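Local coordinates for protelomerase (Agrobacterium tumefaciens, PDB 4F43), which generates and protects the hairpin ends of the linear chromosome, acting as a telomere resolvase, and is captured here bound to hairpin DNA, at residues A[65-69]-A[99-103]; A[32-36]-A[52-56]; A[173-178]-A[204-210]; A[131-135]-A[145-150]. The protein carries 1 engineered substitution. All blocks are in the same frame, centred on the assembly; numbering follows the deposited sequence. Where two conformers were deposited one is given.

In the fold
Followed from the N terminus, the four contacts close in series, and none nests within or crosses another. Contact 2 comes first, folding helix 46-59 back on helix 28-40. Helix 65-82 follows directly, and contact 1 brings its start against the start of helix 97-115, closing a 29-residue span beside the DNA. That long helix leads on toward the catalytic domain, where contact 4 pairs helices 124-134 and 140-151 across a short connection, and contact 3 ties a corner of the antiparallel sheet to helix 206-217. Contacts 3 and 4 touch, their centres about 13 Å apart, whereas contacts 1 and 2 lie beyond the centre of the chain.

Contact 1. Residues A[65-69]-A[99-103]; sequences QTTII and MYDEA. With nucleotides of chain B.
Ile69 meets its partners on helix 97-115 with three different carbons. Its CG1 lies 3.8 Å from Met99 CE, its CG2 comes 3.8 Å from Tyr100 CE1 in the plane of the ring, at the edge, and its CD1 packs on the methyl of Ala103. Met99 is extended up to the sulfur and bends only at its last torsion (chi3 59°), which carries CE back beneath the rim of the Tyr100 ring. The sugar of DA19 of chain B takes the other face of that ring, with O4' above the plane. A water links the helices at this end, donating to Ile69 O (3.2 Å) and accepting from Tyr100 OH (3.2 Å).

On the DNA side of helix 65-82, two hydroxyls grip successive phosphates: Thr66 OG1 donates to OP2 of DA11 of chain B at 2.9 Å, and Thr67 OG1 to OP2 of DA10 of chain B at 3.0 Å. Thr66 CB also sits 3.5 Å from C8 of DA11 of chain B. Behind these hydroxyls Ile69 and Met99 pack the helix start against helix 97-115, and Tyr100 OH adds a weak bond to Gly95 N. A helix start that grips successive phosphates, meets the major-groove edge of a base and is backed by a second helix is typical of helical DNA-binding domains.

Contact 2. Residues A[32-36]-A[52-56]; sequences RIADF and LWDAE
Arg32 and Glu56 join two helices of an antiparallel hairpin, 28-40 and 46-59, within the N-terminal helical part of the chain. The arginine side chain bends at chi3 (63°), bringing NE to Glu56 OE1 at 2.9 Å in a salt bridge whose N-H...O angle is 145°. The nitrogen approaches from above the carboxylate plane. OE1 has a second partner in the hydroxyl of Tyr75 on helix 65-82, so two bonds grip this buried oxygen and bind a third helix to the pair.

Ile33, one residue on, turns from the hairpin and packs on helix 65-82 instead. Phe36, a turn beyond Arg32, supplies most of the apolar contact. With its ring carbon CG anti to the backbone N (chi1 -166°), the ring is thrown across the gap, between Leu52 and the stem of Glu56. Leu52 covers one face, with CD2 4.2 Å from the ring centroid in a CH-pi contact, while Glu56 CG lies 3.6 Å from Phe36 CD1. Tyr75 adds an edge-to-face contact with the same ring. At the far rim, Phe36 CZ comes 3.6 Å from Trp53 CE3, at the edge of the indole and near its plane.

Contact 3. Residues A[173-178]-A[204-210]; sequences VSKWSI and TRSETVL
Ser206 OG donates to Ser174 O at 2.6 Å, the shortest polar bond between a corner of the four-stranded antiparallel sheet and the first turn of helix 206-217 in the catalytic domain. The hydroxyl is placed between the backbone N and the carbonyl carbon (chi1 53°), which brings it onto the carbonyl at the strand end, and it meets the carbonyl oxygen at a C=O...O angle of 151°. A second bond runs beside the first: Ser206 N gives its hydrogen to Lys175 O at 3.0 Å, bent to 139° at the hydrogen. Lys175 O also receives a CA-H...O contact from Arg205 CA at 3.3 Å, next to the amide it binds. One serine at the helix start thus holds two consecutive carbonyls of the turning chain, and Arg205 occupies the N-cap position just before it.

The corner is braced from within by the hydroxyls of Ser174 and Ser177, bonded to each other on its two arms. The end of the Trp176 indole reaches the backbone at Thr204, CZ3 lying 3.6 Å from Thr204 CA, while Arg205 N lies over one face of the ring. Beyond the corner Ile178 faces the helix with two branches. Its side chain crosses that of Val209 at about a right angle, touching it through CD1, and runs antiparallel alongside Leu210, with Ile178 CG2 3.7 Å from Leu210 CD1.

Contact 4. Residues A[131-135]-A[145-150]; sequences CEDCL and IGLIGM
Cys131 enters the neighbouring helix as a knob into a hole formed by Ile145, Gly146, Gly149 and Met150. Its sulfur is anti to the carbonyl carbon (chi1 -64°), which sets SG against Gly149 CA at 3.7 Å. Gly146 and Gly149, three residues apart, present bare backbone where a CB would point at the partner helix, and the backbones draw together until the CA atoms of Cys131 and Gly146 are only 3.8 Å apart. The same approach brings Gly146 CA within 3.4 Å of Cys131 O, a CA-H...O contact with an angle of 123° at the hydrogen.

Leu135, last residue of its segment, lays one branch against the backbone of the second helix. Leu135 CD1 is 3.4 Å from Gly146 C, the carbonyl carbon, and Leu135 CD1 meets Leu147 CD1 at 3.7 Å, methyl to methyl. Met150 crosses Leu135 at a slant. Bent at both chi2 and chi3, its chain runs past the two methyls of Leu135 at CG and then folds back, setting CE on Cys131 CB at 3.9 Å. Met150 thus closes one side of the hole that Cys131 fills, while its CG packs against Leu135. Around them, Leu135 and Leu147 both also pack on Val209 of helix 206-217, and Cys131 touches Phe249. The polar end of Glu132 turns to Thr204 instead.

Between these two segments the grip is one of shape: thiol, methyl and thioether surfaces fit closely packed backbone, without charges or conventional hydrogen bonds, so cohesion rests on van der Waals contact and the burial of apolar surface.

Contact 1. Residues A[65-69]-A[99-103]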
# COMPACT_ATOMS: atom_id res chain seq x y z
N GLN A 65 -1.90 -13.16 -14.94
CA GLN A 65 -0.80 -12.32 -15.40
C GLN A 65 -0.22 -11.47 -14.27
O GLN A 65 0.99 -11.30 -14.18
CB GLN A 65 -1.24 -11.43 -16.56
CG GLN A 65 -1.63 -12.21 -17.80
CD GLN A 65 -1.20 -11.53 -19.08
OE1 GLN A 65 -1.34 -10.31 -19.24
NE2 GLN A 65 -0.65 -12.31 -20.01
N THR A 66 -1.09 -10.96 -13.41
CA THR A 66 -0.66 -10.19 -12.25
C THR A 66 0.20 -11.06 -11.33
O THR A 66 1.24 -10.63 -10.84
CB THR A 66 -1.86 -9.66 -11.46
OG1 THR A 66 -2.69 -10.75 -11.04
CG2 THR A 66 -2.69 -8.72 -12.31
N THR A 67 -0.26 -12.30 -11.12
CA THR A 67 0.47 -13.26 -10.31
C THR A 67 1.85 -13.54 -10.90
O THR A 67 2.85 -13.57 -10.18
CB THR A 67 -0.30 -14.59 -10.20
OG1 THR A 67 -1.61 -14.36 -9.67
CG2 THR A 67 0.44 -15.58 -9.31
N ILE A 68 1.88 -13.75 -12.21
CA ILE A 68 3.13 -14.00 -12.93
C ILE A 68 4.10 -12.84 -12.77
O ILE A 68 5.28 -13.04 -12.50
CB ILE A 68 2.87 -14.26 -14.43
CG1 ILE A 68 2.13 -15.58 -14.63
CG2 ILE A 68 4.17 -14.25 -15.21
CD1 ILE A 68 1.84 -15.91 -16.07
N ILE A 69 3.59 -11.62 -12.93
CA ILE A 69 4.40 -10.42 -12.80
C ILE A 69 4.97 -10.28 -11.38
O ILE A 69 6.17 -10.01 -11.20
CB ILE A 69 3.60 -9.16 -13.18
CG1 ILE A 69 3.24 -9.18 -14.67
CG2 ILE A 69 4.39 -7.91 -12.86
CD1 ILE A 69 2.32 -8.06 -15.10
N MET A 99 3.45 -8.21 -22.11
CA MET A 99 2.65 -8.53 -20.93
C MET A 99 2.44 -7.28 -20.08
O MET A 99 1.32 -7.01 -19.62
CB MET A 99 3.35 -9.62 -20.11
CG MET A 99 2.63 -10.00 -18.82
SD MET A 99 3.47 -11.32 -17.93
CE MET A 99 5.08 -10.59 -17.67
N TYR A 100 3.51 -6.53 -19.89
CA TYR A 100 3.46 -5.29 -19.11
C TYR A 100 2.56 -4.24 -19.77
O TYR A 100 1.88 -3.47 -19.09
CB TYR A 100 4.87 -4.73 -18.91
CG TYR A 100 5.75 -5.61 -18.05
CD1 TYR A 100 5.31 -6.07 -16.82
CD2 TYR A 100 7.01 -6.00 -18.48
CE1 TYR A 100 6.11 -6.88 -16.03
CE2 TYR A 100 7.82 -6.81 -17.70
CZ TYR A 100 7.36 -7.24 -16.48
OH TYR A 100 8.16 -8.05 -15.70
N ASP A 101 2.57 -4.22 -21.10
CA ASP A 101 1.73 -3.29 -21.85
C ASP A 101 0.26 -3.64 -21.71
O ASP A 101 -0.59 -2.75 -21.57
CB ASP A 101 2.14 -3.27 -23.33
CG ASP A 101 3.55 -2.78 -23.54
OD1 ASP A 101 4.13 -2.19 -22.60
OD2 ASP A 101 4.09 -2.97 -24.66
N GLU A 102 -0.05 -4.93 -21.76
CA GLU A 102 -1.42 -5.39 -21.54
C GLU A 102 -1.85 -5.05 -20.12
O GLU A 102 -2.99 -4.64 -19.89
CB GLU A 102 -1.52 -6.90 -21.79
CG GLU A 102 -2.92 -7.47 -21.60
CD GLU A 102 -3.86 -7.15 -22.75
OE1 GLU A 102 -3.43 -6.47 -23.71
OE2 GLU A 102 -5.03 -7.58 -22.69
N ALA A 103 -0.93 -5.21 -19.17
CA ALA A 103 -1.19 -4.87 -17.78
C ALA A 103 -1.55 -3.39 -17.63
O ALA A 103 -2.56 -3.05 -17.01
CB ALA A 103 0.01 -5.21 -16.91
P DA B 10 -4.06 -17.11 -9.84
OP1 DA B 10 -5.20 -17.65 -10.62
OP2 DA B 10 -2.70 -17.10 -10.42
O5' DA B 10 -4.41 -15.62 -9.40
C5' DA B 10 -5.57 -15.38 -8.61
C4' DA B 10 -5.60 -13.94 -8.12
O4' DA B 10 -4.55 -13.73 -7.15
C3' DA B 10 -5.36 -12.89 -9.19
O3' DA B 10 -6.60 -12.30 -9.56
C2' DA B 10 -4.42 -11.87 -8.55
C1' DA B 10 -4.33 -12.34 -7.10
N9 DA B 10 -3.05 -12.07 -6.46
C8 DA B 10 -1.87 -12.75 -6.63
N7 DA B 10 -0.88 -12.27 -5.91
C5 DA B 10 -1.45 -11.21 -5.22
C6 DA B 10 -0.93 -10.29 -4.29
N6 DA B 10 0.33 -10.27 -3.86
N1 DA B 10 -1.78 -9.36 -3.80
C2 DA B 10 -3.06 -9.36 -4.21
N3 DA B 10 -3.65 -10.17 -5.08
C4 DA B 10 -2.78 -11.08 -5.55
P DA B 19 11.58 -4.74 -17.51
OP1 DA B 19 12.77 -5.04 -16.70
OP2 DA B 19 11.49 -5.21 -18.91
O5' DA B 19 10.29 -5.29 -16.74
C5' DA B 19 10.35 -5.60 -15.35
C4' DA B 19 10.08 -4.40 -14.46
O4' DA B 19 8.90 -3.69 -14.90
C3' DA B 19 9.75 -4.72 -13.02
O3' DA B 19 10.92 -4.95 -12.25
C2' DA B 19 9.04 -3.46 -12.55
C1' DA B 19 8.57 -2.80 -13.85
N9 DA B 19 7.14 -2.51 -13.86
C8 DA B 19 6.17 -3.04 -14.67
N7 DA B 19 4.97 -2.58 -14.44
C5 DA B 19 5.15 -1.67 -13.41
C6 DA B 19 4.26 -0.84 -12.70
N6 DA B 19 2.94 -0.77 -12.94
N1 DA B 19 4.78 -0.06 -11.73
C2 DA B 19 6.09 -0.12 -11.48
N3 DA B 19 7.02 -0.86 -12.08
C4 DA B 19 6.48 -1.62 -13.04
P DA B 11 -6.69 -11.33 -10.84
OP1 DA B 11 -8.02 -11.53 -11.47
OP2 DA B 11 -5.46 -11.52 -11.64
O5' DA B 11 -6.63 -9.87 -10.20
C5' DA B 11 -7.55 -9.53 -9.17
C4' DA B 11 -7.08 -8.31 -8.41
O4' DA B 11 -5.78 -8.57 -7.82
C3' DA B 11 -6.92 -7.05 -9.25
O3' DA B 11 -7.83 -6.06 -8.77
C2' DA B 11 -5.47 -6.62 -9.04
C1' DA B 11 -5.08 -7.35 -7.76
N9 DA B 11 -3.65 -7.62 -7.63
C8 DA B 11 -2.90 -8.49 -8.36
N7 DA B 11 -1.63 -8.52 -8.02
C5 DA B 11 -1.55 -7.60 -6.99
C6 DA B 11 -0.48 -7.16 -6.19
N6 DA B 11 0.78 -7.60 -6.30
N1 DA B 11 -0.75 -6.23 -5.25
C2 DA B 11 -2.00 -5.77 -5.12
N3 DA B 11 -3.08 -6.11 -5.81
C4 DA B 11 -2.79 -7.04 -6.74
O HOH W 1 8.21 -7.87 -12.52

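Contact 2. Residues A[32-36]-A[52-56]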
# COMPACT_ATOMS: atom_id res chain seq x y z
N ARG A 32 10.93 -23.25 -5.35
CA ARG A 32 11.35 -23.11 -6.74
C ARG A 32 12.37 -21.98 -6.90
O ARG A 32 13.31 -22.09 -7.68
CB ARG A 32 10.16 -22.89 -7.66
CG ARG A 32 9.20 -24.07 -7.73
CD ARG A 32 8.48 -24.12 -9.06
NE ARG A 32 9.41 -24.32 -10.17
CZ ARG A 32 9.80 -25.51 -10.61
NH1 ARG A 32 9.33 -26.62 -10.04
NH2 ARG A 32 10.65 -25.60 -11.62
N ILE A 33 12.16 -20.90 -6.15
CA ILE A 33 13.10 -19.78 -6.15
C ILE A 33 14.43 -20.19 -5.54
O ILE A 33 15.50 -19.84 -6.05
CB ILE A 33 12.53 -18.57 -5.38
CG1 ILE A 33 11.25 -18.06 -6.06
CG2 ILE A 33 13.55 -17.45 -5.29
CD1 ILE A 33 10.60 -16.90 -5.35
N ALA A 34 14.36 -20.94 -4.44
CA ALA A 34 15.57 -21.42 -3.77
C ALA A 34 16.38 -22.33 -4.69
O ALA A 34 17.60 -22.20 -4.79
CB ALA A 34 15.20 -22.15 -2.49
N ASP A 35 15.70 -23.26 -5.36
CA ASP A 35 16.35 -24.17 -6.29
C ASP A 35 16.87 -23.42 -7.51
O ASP A 35 17.85 -23.83 -8.13
CB ASP A 35 15.38 -25.27 -6.73
CG ASP A 35 14.86 -26.09 -5.57
OD1 ASP A 35 15.53 -26.12 -4.51
OD2 ASP A 35 13.78 -26.70 -5.71
N PHE A 36 16.20 -22.32 -7.84
CA PHE A 36 16.62 -21.47 -8.95
C PHE A 36 17.97 -20.82 -8.63
O PHE A 36 18.94 -20.97 -9.38
CB PHE A 36 15.57 -20.38 -9.18
CG PHE A 36 15.72 -19.67 -10.49
CD1 PHE A 36 15.32 -20.26 -11.67
CD2 PHE A 36 16.25 -18.39 -10.53
CE1 PHE A 36 15.45 -19.60 -12.87
CE2 PHE A 36 16.39 -17.73 -11.73
CZ PHE A 36 15.99 -18.33 -12.90
N LEU A 52 17.28 -22.12 -18.05
CA LEU A 52 16.77 -22.20 -16.68
C LEU A 52 15.56 -21.29 -16.52
O LEU A 52 14.52 -21.70 -15.99
CB LEU A 52 17.87 -21.79 -15.69
CG LEU A 52 17.67 -22.07 -14.21
CD1 LEU A 52 17.53 -23.57 -13.95
CD2 LEU A 52 18.81 -21.49 -13.39
N TRP A 53 15.69 -20.06 -17.00
CA TRP A 53 14.60 -19.09 -16.91
C TRP A 53 13.42 -19.47 -17.80
O TRP A 53 12.28 -19.17 -17.49
CB TRP A 53 15.09 -17.68 -17.25
CG TRP A 53 14.01 -16.65 -17.16
CD1 TRP A 53 13.49 -15.91 -18.19
CD2 TRP A 53 13.31 -16.24 -15.98
NE1 TRP A 53 12.51 -15.07 -17.72
CE2 TRP A 53 12.39 -15.25 -16.37
CE3 TRP A 53 13.38 -16.61 -14.64
CZ2 TRP A 53 11.54 -14.63 -15.45
CZ3 TRP A 53 12.54 -15.99 -13.73
CH2 TRP A 53 11.63 -15.01 -14.14
N ASP A 54 13.71 -20.14 -18.92
CA ASP A 54 12.66 -20.60 -19.82
C ASP A 54 11.84 -21.70 -19.16
O ASP A 54 10.61 -21.73 -19.29
CB ASP A 54 13.24 -21.09 -21.15
CG ASP A 54 13.57 -19.95 -22.09
OD1 ASP A 54 13.72 -20.20 -23.30
OD2 ASP A 54 13.67 -18.79 -21.62
N ALA A 55 12.51 -22.61 -18.47
CA ALA A 55 11.82 -23.67 -17.74
C ALA A 55 11.01 -23.08 -16.58
O ALA A 55 9.83 -23.39 -16.41
CB ALA A 55 12.82 -24.69 -17.22
N GLU A 56 11.66 -22.20 -15.81
CA GLU A 56 11.02 -21.57 -14.66
C GLU A 56 9.77 -20.79 -15.07
O GLU A 56 8.77 -20.78 -14.36
CB GLU A 56 12.00 -20.66 -13.93
CG GLU A 56 11.78 -20.60 -12.43
CD GLU A 56 12.05 -21.93 -11.75
OE1 GLU A 56 11.41 -22.22 -10.71
OE2 GLU A 56 12.92 -22.68 -12.25

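Contact 3. Residues A[173-178]-A[204-210]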
# COMPACT_ATOMS: atom_id res chain seq x y z
N VAL A 173 -0.54 25.39 17.62
CA VAL A 173 -0.77 24.20 16.81
C VAL A 173 -1.92 24.42 15.83
O VAL A 173 -2.73 25.33 16.01
CB VAL A 173 -1.08 22.97 17.68
CG1 VAL A 173 0.02 22.76 18.70
CG2 VAL A 173 -2.43 23.14 18.37
N SER A 174 -1.98 23.59 14.80
CA SER A 174 -3.08 23.63 13.85
C SER A 174 -4.16 22.65 14.30
O SER A 174 -3.86 21.53 14.70
CB SER A 174 -2.59 23.29 12.44
OG SER A 174 -3.64 23.41 11.50
N LYS A 175 -5.41 23.08 14.22
CA LYS A 175 -6.52 22.26 14.68
C LYS A 175 -6.86 21.15 13.69
O LYS A 175 -7.25 20.05 14.08
CB LYS A 175 -7.75 23.13 14.94
CG LYS A 175 -8.91 22.39 15.57
CD LYS A 175 -10.05 23.33 15.93
CE LYS A 175 -11.16 22.59 16.64
NZ LYS A 175 -12.26 23.50 17.05
N TRP A 176 -6.70 21.44 12.40
CA TRP A 176 -7.09 20.49 11.36
C TRP A 176 -5.96 20.08 10.42
O TRP A 176 -6.18 19.91 9.22
CB TRP A 176 -8.27 21.05 10.56
CG TRP A 176 -9.48 21.34 11.40
CD1 TRP A 176 -9.76 22.51 12.05
CD2 TRP A 176 -10.56 20.46 11.69
NE1 TRP A 176 -10.95 22.41 12.72
CE2 TRP A 176 -11.47 21.15 12.51
CE3 TRP A 176 -10.86 19.14 11.32
CZ2 TRP A 176 -12.64 20.58 12.98
CZ3 TRP A 176 -12.03 18.57 11.79
CH2 TRP A 176 -12.91 19.29 12.61
N SER A 177 -4.76 19.93 10.97
CA SER A 177 -3.62 19.43 10.20
C SER A 177 -2.48 18.98 11.10
O SER A 177 -2.25 19.56 12.17
CB SER A 177 -3.11 20.49 9.21
OG SER A 177 -2.32 21.46 9.87
N ILE A 178 -1.76 17.95 10.67
CA ILE A 178 -0.60 17.44 11.40
C ILE A 178 0.57 17.21 10.45
O ILE A 178 0.45 17.45 9.25
CB ILE A 178 -0.92 16.12 12.13
CG1 ILE A 178 -1.26 15.02 11.11
CG2 ILE A 178 -2.07 16.30 13.12
CD1 ILE A 178 -1.63 13.70 11.75
N THR A 204 -10.37 15.28 12.08
CA THR A 204 -10.78 15.62 13.44
C THR A 204 -9.65 16.41 14.08
O THR A 204 -8.55 16.47 13.53
CB THR A 204 -11.10 14.36 14.27
OG1 THR A 204 -11.74 14.74 15.50
CG2 THR A 204 -9.83 13.59 14.58
N ARG A 205 -9.90 17.01 15.24
CA ARG A 205 -8.91 17.86 15.88
C ARG A 205 -7.58 17.14 16.15
O ARG A 205 -7.57 15.98 16.57
CB ARG A 205 -9.45 18.51 17.16
CG ARG A 205 -10.51 17.70 17.88
CD ARG A 205 -11.25 18.58 18.88
NE ARG A 205 -12.34 17.87 19.55
CZ ARG A 205 -12.25 17.37 20.78
NH1 ARG A 205 -11.13 17.50 21.47
NH2 ARG A 205 -13.29 16.75 21.32
N SER A 206 -6.48 17.85 15.89
CA SER A 206 -5.14 17.27 15.91
C SER A 206 -4.75 16.64 17.24
O SER A 206 -4.00 15.65 17.27
CB SER A 206 -4.11 18.32 15.50
OG SER A 206 -4.23 19.49 16.29
N GLU A 207 -5.24 17.20 18.34
CA GLU A 207 -4.92 16.70 19.67
C GLU A 207 -5.42 15.27 19.86
O GLU A 207 -4.75 14.44 20.48
CB GLU A 207 -5.51 17.61 20.75
CG GLU A 207 -5.02 19.05 20.70
CD GLU A 207 -5.81 19.91 19.73
OE1 GLU A 207 -6.98 19.56 19.44
OE2 GLU A 207 -5.27 20.92 19.25
N THR A 208 -6.61 14.99 19.33
CA THR A 208 -7.21 13.67 19.44
C THR A 208 -6.40 12.62 18.66
O THR A 208 -6.11 11.54 19.18
CB THR A 208 -8.66 13.67 18.92
OG1 THR A 208 -9.38 14.76 19.52
CG2 THR A 208 -9.35 12.36 19.26
N VAL A 209 -6.05 12.96 17.43
CA VAL A 209 -5.24 12.07 16.59
C VAL A 209 -3.88 11.81 17.22
O VAL A 209 -3.42 10.67 17.29
CB VAL A 209 -5.04 12.66 15.18
CG1 VAL A 209 -4.04 11.82 14.39
CG2 VAL A 209 -6.37 12.72 14.44
N LEU A 210 -3.24 12.88 17.68
CA LEU A 210 -1.93 12.79 18.33
C LEU A 210 -1.99 11.92 19.58
O LEU A 210 -1.09 11.12 19.83
CB LEU A 210 -1.41 14.18 18.68
CG LEU A 210 -0.47 14.85 17.67
CD1 LEU A 210 -1.02 14.74 16.26
CD2 LEU A 210 -0.24 16.31 18.04

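Contact 4. Residues A[131-135]-A[145-150]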
# COMPACT_ATOMS: atom_id res chain seq x y z
N CYS A 131 -14.74 5.93 12.77
CA CYS A 131 -13.29 6.04 12.90
C CYS A 131 -12.91 6.93 14.09
O CYS A 131 -12.04 6.58 14.90
CB CYS A 131 -12.67 6.59 11.61
SG CYS A 131 -12.88 5.52 10.17
N GLU A 132 -13.59 8.07 14.20
CA GLU A 132 -13.37 9.00 15.30
C GLU A 132 -13.62 8.33 16.65
O GLU A 132 -12.97 8.67 17.64
CB GLU A 132 -14.28 10.22 15.15
CG GLU A 132 -13.94 11.36 16.09
CD GLU A 132 -14.91 12.52 15.97
OE1 GLU A 132 -14.45 13.68 15.93
OE2 GLU A 132 -16.13 12.28 15.93
N ASP A 133 -14.55 7.38 16.68
CA ASP A 133 -14.83 6.63 17.90
C ASP A 133 -13.76 5.58 18.15
O ASP A 133 -13.43 5.27 19.29
CB ASP A 133 -16.22 5.99 17.82
CG ASP A 133 -17.33 7.02 17.80
OD1 ASP A 133 -17.17 8.08 18.43
OD2 ASP A 133 -18.36 6.76 17.14
N CYS A 134 -13.23 5.02 17.06
CA CYS A 134 -12.15 4.05 17.16
C CYS A 134 -10.88 4.72 17.68
O CYS A 134 -10.01 4.06 18.24
CB CYS A 134 -11.88 3.40 15.80
SG CYS A 134 -13.15 2.23 15.26
N LEU A 135 -10.80 6.03 17.49
CA LEU A 135 -9.66 6.80 17.97
C LEU A 135 -9.55 6.79 19.49
O LEU A 135 -8.48 7.03 20.05
CB LEU A 135 -9.75 8.25 17.47
CG LEU A 135 -8.56 8.79 16.69
CD1 LEU A 135 -8.31 7.93 15.46
CD2 LEU A 135 -8.78 10.24 16.30
N ILE A 145 -7.30 1.50 12.76
CA ILE A 145 -8.36 1.70 11.78
C ILE A 145 -8.84 3.15 11.77
O ILE A 145 -8.92 3.79 10.72
CB ILE A 145 -9.57 0.80 12.08
CG1 ILE A 145 -9.14 -0.66 12.15
CG2 ILE A 145 -10.66 1.00 11.03
CD1 ILE A 145 -10.14 -1.55 12.85
N GLY A 146 -9.16 3.66 12.96
CA GLY A 146 -9.60 5.04 13.10
C GLY A 146 -8.57 6.02 12.61
O GLY A 146 -8.90 7.07 12.04
N LEU A 147 -7.30 5.69 12.81
CA LEU A 147 -6.20 6.52 12.35
C LEU A 147 -6.14 6.53 10.82
O LEU A 147 -5.88 7.56 10.21
CB LEU A 147 -4.87 6.03 12.93
CG LEU A 147 -3.97 7.10 13.56
CD1 LEU A 147 -4.80 8.07 14.38
CD2 LEU A 147 -2.92 6.44 14.44
N ILE A 148 -6.39 5.37 10.22
CA ILE A 148 -6.46 5.27 8.76
C ILE A 148 -7.61 6.13 8.24
O ILE A 148 -7.46 6.84 7.24
CB ILE A 148 -6.68 3.82 8.30
CG1 ILE A 148 -5.50 2.94 8.71
CG2 ILE A 148 -6.87 3.76 6.79
CD1 ILE A 148 -5.65 1.49 8.32
N GLY A 149 -8.74 6.08 8.93
CA GLY A 149 -9.90 6.85 8.52
C GLY A 149 -9.73 8.35 8.68
O GLY A 149 -10.27 9.12 7.88
N MET A 150 -8.98 8.76 9.69
CA MET A 150 -8.84 10.18 10.02
C MET A 150 -7.66 10.87 9.33
O MET A 150 -7.84 11.91 8.69
CB MET A 150 -8.74 10.37 11.54
CG MET A 150 -10.02 10.06 12.30
SD MET A 150 -11.34 11.27 12.06
CE MET A 150 -12.36 10.44 10.84